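Sensor protein (Vibrio parahaemolyticus, PDB 3I9Y) is a membrane-bound sensor histidine kinase of a two-component system, responsive to trimethylamine N-oxide, that probably uses ATP to phosphorylate a histidine and pass the signal on. Local coordinates at residues N79-K90 against N242-T253. Sequence-based numbering, arbitrary orientation.
Sequences NLAELGVTVERK and NNEQSQQLMQKT
L249 reaches across as a knob into the hole formed by N79, E82, L83 and T86 on the facing helix. Its two methyls lie against the aliphatic and carboxylate end of E82, L249 CD1 at 3.6 Å from E82 CD, with the two side chains crossing at about a right angle. Glutamate suits the outer edge: its extended chain shields the leucine while its carboxylate reaches Q245, whose NE2 donates a bent hydrogen bond to E82 OE2 (3.1 Å), the carboxylate and amide planes only 21° apart. On the inner flank L83 and L249 run alongside one another, pointing opposite ways. With its CG anti to the backbone N (chi1 -164°), L83 brings CD1 to 3.8 Å from L249 CB and also meets M250 CG; both L83 and M250 go on to touch V23 of helix 5-27. At one end N79, buried, turns its amide to the other helix. N79 ND2 donates to L249 O (3.1 Å), which lies in the amide plane although the donor is tilted out of the carbonyl plane. That oxygen already accepts the helical N-H of T253. N79 OD1 lies 2.8 Å from T253 OG1. Asparagine suits this place because one flat amide offers a donor to a backbone carbonyl and an acceptor beside a threonine hydroxyl. At the other end the extended, aliphatic part of R89 packs alongside the N242 side chain. The segment axes approach to 9.8 Å, with 149° between their N-to-C directions: an antiparallel helix pair in which L249 makes a knob-into-hole contact, joining helices 63-114 and 232-267 within the stacked four-helix bundles of the TorS sensor domain.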
# COMPACT_ATOMS: atom_id res chain seq x y z
N ASN A 79 2.43 13.79 -11.41
CA ASN A 79 2.67 12.38 -11.25
C ASN A 79 3.49 12.17 -9.96
O ASN A 79 3.11 11.33 -9.14
CB ASN A 79 3.46 11.85 -12.42
CG ASN A 79 3.99 10.47 -12.15
OD1 ASN A 79 5.12 10.29 -11.73
ND2 ASN A 79 3.13 9.47 -12.40
N LEU A 80 4.49 12.97 -9.72
CA LEU A 80 5.25 12.86 -8.54
C LEU A 80 4.42 13.28 -7.27
O LEU A 80 4.64 12.63 -6.18
CB LEU A 80 6.59 13.65 -8.49
CG LEU A 80 7.54 13.18 -9.67
CD1 LEU A 80 8.82 14.19 -9.80
CD2 LEU A 80 8.27 11.90 -9.39
N ALA A 81 3.50 14.26 -7.35
CA ALA A 81 2.82 14.70 -6.13
C ALA A 81 1.85 13.53 -5.92
O ALA A 81 1.68 13.23 -4.80
CB ALA A 81 1.79 15.95 -6.39
N GLU A 82 1.25 12.90 -6.93
CA GLU A 82 0.31 11.89 -6.64
C GLU A 82 0.98 10.61 -5.98
O GLU A 82 0.41 10.03 -5.03
CB GLU A 82 -0.46 11.49 -7.87
CG GLU A 82 -1.44 10.45 -7.60
CD GLU A 82 -2.40 10.25 -8.79
OE1 GLU A 82 -2.42 11.08 -9.77
OE2 GLU A 82 -3.18 9.26 -8.73
N LEU A 83 2.16 10.24 -6.44
CA LEU A 83 2.88 9.11 -5.91
C LEU A 83 3.21 9.54 -4.46
O LEU A 83 3.22 8.75 -3.59
CB LEU A 83 4.23 9.02 -6.66
CG LEU A 83 4.91 7.70 -6.50
CD1 LEU A 83 4.06 6.64 -7.23
CD2 LEU A 83 6.44 7.72 -7.10
N GLY A 84 3.58 10.75 -4.15
CA GLY A 84 3.82 11.03 -2.71
C GLY A 84 2.60 10.71 -1.79
O GLY A 84 2.79 10.15 -0.67
N VAL A 85 1.40 11.03 -2.20
CA VAL A 85 0.17 10.82 -1.38
C VAL A 85 -0.04 9.27 -1.26
O VAL A 85 -0.31 8.76 -0.15
CB VAL A 85 -0.99 11.41 -2.13
CG1 VAL A 85 -2.43 10.88 -1.60
CG2 VAL A 85 -0.83 13.01 -2.06
N THR A 86 0.12 8.56 -2.41
CA THR A 86 0.01 7.10 -2.49
C THR A 86 0.96 6.35 -1.58
O THR A 86 0.58 5.35 -0.93
CB THR A 86 0.23 6.77 -4.07
OG1 THR A 86 -1.04 7.09 -4.64
CG2 THR A 86 0.57 5.53 -4.34
N VAL A 87 2.22 6.77 -1.56
CA VAL A 87 3.22 6.08 -0.76
C VAL A 87 2.95 6.36 0.73
O VAL A 87 3.08 5.48 1.63
CB VAL A 87 4.66 6.43 -1.18
CG1 VAL A 87 5.66 5.82 -0.10
CG2 VAL A 87 5.00 5.84 -2.69
N GLU A 88 2.54 7.58 1.09
CA GLU A 88 2.28 7.82 2.47
C GLU A 88 0.97 6.98 2.88
O GLU A 88 0.92 6.51 3.99
CB GLU A 88 2.12 9.27 2.76
CG GLU A 88 1.62 9.52 4.19
CD GLU A 88 1.59 11.07 4.62
OE1 GLU A 88 1.86 11.99 3.71
OE2 GLU A 88 1.21 11.32 5.87
N ARG A 89 -0.02 6.91 2.02
CA ARG A 89 -1.19 6.21 2.34
C ARG A 89 -0.82 4.65 2.50
O ARG A 89 -1.33 4.01 3.44
CB ARG A 89 -2.17 6.30 1.26
CG ARG A 89 -3.28 5.35 1.39
CD ARG A 89 -4.32 5.75 0.28
NE ARG A 89 -5.48 4.86 0.17
CZ ARG A 89 -6.58 4.93 0.96
NH1 ARG A 89 -6.71 5.89 1.97
NH2 ARG A 89 -7.52 4.02 0.78
N LYS A 90 0.16 4.21 1.74
CA LYS A 90 0.60 2.85 1.80
C LYS A 90 1.17 2.53 3.22
O LYS A 90 0.82 1.46 3.78
CB LYS A 90 1.68 2.55 0.69
CG LYS A 90 2.21 1.20 1.02
CD LYS A 90 3.24 0.79 0.07
CE LYS A 90 4.43 1.61 0.44
NZ LYS A 90 5.71 0.91 -0.01
N ASN A 242 -4.57 0.43 -3.60
CA ASN A 242 -3.60 1.52 -3.49
C ASN A 242 -2.30 0.98 -4.06
O ASN A 242 -1.54 1.74 -4.76
CB ASN A 242 -3.39 1.97 -2.05
CG ASN A 242 -2.47 3.21 -1.94
OD1 ASN A 242 -1.39 3.16 -1.36
ND2 ASN A 242 -2.87 4.30 -2.49
N ASN A 243 -1.96 -0.27 -3.81
CA ASN A 243 -0.68 -0.78 -4.41
C ASN A 243 -0.79 -0.80 -5.94
O ASN A 243 0.21 -0.48 -6.67
CB ASN A 243 -0.35 -2.20 -4.04
CG ASN A 243 0.13 -2.25 -2.54
OD1 ASN A 243 0.48 -1.16 -1.96
ND2 ASN A 243 0.17 -3.48 -1.90
N GLU A 244 -1.98 -1.12 -6.43
CA GLU A 244 -2.07 -1.24 -7.85
C GLU A 244 -1.94 0.26 -8.54
O GLU A 244 -1.29 0.49 -9.58
CB GLU A 244 -3.42 -1.81 -8.09
CG GLU A 244 -3.87 -1.57 -9.35
CD GLU A 244 -4.46 -2.87 -9.83
OE1 GLU A 244 -5.72 -2.90 -10.18
OE2 GLU A 244 -3.62 -3.86 -9.84
N GLN A 245 -2.60 1.19 -7.92
CA GLN A 245 -2.59 2.55 -8.36
C GLN A 245 -1.08 3.02 -8.24
O GLN A 245 -0.43 3.66 -9.14
CB GLN A 245 -3.52 3.36 -7.43
CG GLN A 245 -3.19 4.74 -7.78
CD GLN A 245 -4.05 5.07 -9.16
OE1 GLN A 245 -4.78 4.08 -9.78
NE2 GLN A 245 -3.99 6.40 -9.60
N SER A 246 -0.39 2.61 -7.21
CA SER A 246 0.96 3.08 -7.14
C SER A 246 1.90 2.45 -8.24
O SER A 246 2.81 3.12 -8.83
CB SER A 246 1.39 3.05 -5.66
OG SER A 246 2.64 2.53 -5.61
N GLN A 247 1.62 1.18 -8.60
CA GLN A 247 2.45 0.59 -9.63
C GLN A 247 2.16 1.26 -11.01
O GLN A 247 3.09 1.52 -11.77
CB GLN A 247 2.17 -0.93 -9.77
CG GLN A 247 3.16 -1.51 -10.80
CD GLN A 247 4.82 -0.97 -10.66
OE1 GLN A 247 5.56 -1.23 -9.56
NE2 GLN A 247 5.33 -0.16 -11.78
N GLN A 248 0.90 1.51 -11.30
CA GLN A 248 0.55 2.18 -12.54
C GLN A 248 1.18 3.57 -12.61
O GLN A 248 1.70 3.99 -13.71
CB GLN A 248 -0.90 2.39 -12.61
CG GLN A 248 -1.39 1.07 -13.02
CD GLN A 248 -2.97 0.96 -12.80
OE1 GLN A 248 -3.66 2.02 -12.62
NE2 GLN A 248 -3.52 -0.30 -12.82
N LEU A 249 1.25 4.25 -11.43
CA LEU A 249 1.79 5.58 -11.37
C LEU A 249 3.34 5.55 -11.67
O LEU A 249 3.81 6.42 -12.41
CB LEU A 249 1.50 6.23 -10.07
CG LEU A 249 0.57 7.42 -9.74
CD1 LEU A 249 -0.44 8.01 -10.74
CD2 LEU A 249 -0.08 7.07 -8.48
N MET A 250 4.06 4.52 -11.15
CA MET A 250 5.48 4.47 -11.38
C MET A 250 5.79 4.16 -12.87
O MET A 250 6.77 4.67 -13.36
CB MET A 250 6.22 3.46 -10.49
CG MET A 250 6.19 4.14 -9.09
SD MET A 250 6.71 2.96 -7.91
CE MET A 250 8.40 2.75 -8.16
N GLN A 251 5.00 3.40 -13.49
CA GLN A 251 5.16 3.09 -14.90
C GLN A 251 4.98 4.43 -15.67
O GLN A 251 5.79 4.78 -16.54
CB GLN A 251 4.03 2.10 -15.34
CG GLN A 251 4.03 1.83 -16.87
CD GLN A 251 5.51 1.37 -17.30
OE1 GLN A 251 6.17 0.51 -16.55
NE2 GLN A 251 6.06 1.96 -18.50
N LYS A 252 3.99 5.21 -15.29
CA LYS A 252 3.70 6.49 -15.92
C LYS A 252 4.88 7.43 -15.66
O LYS A 252 5.29 8.16 -16.51
CB LYS A 252 2.40 7.01 -15.41
CG LYS A 252 1.73 7.91 -16.27
CD LYS A 252 0.80 7.09 -17.30
CE LYS A 252 0.26 8.06 -18.53
NZ LYS A 252 -1.39 8.22 -18.71
N THR A 253 5.54 7.36 -14.54
CA THR A 253 6.70 8.22 -14.32
C THR A 253 7.79 7.96 -15.41
O THR A 253 8.46 8.96 -15.86
CB THR A 253 7.45 7.88 -13.02
OG1 THR A 253 6.51 7.87 -11.91
CG2 THR A 253 8.52 8.95 -12.70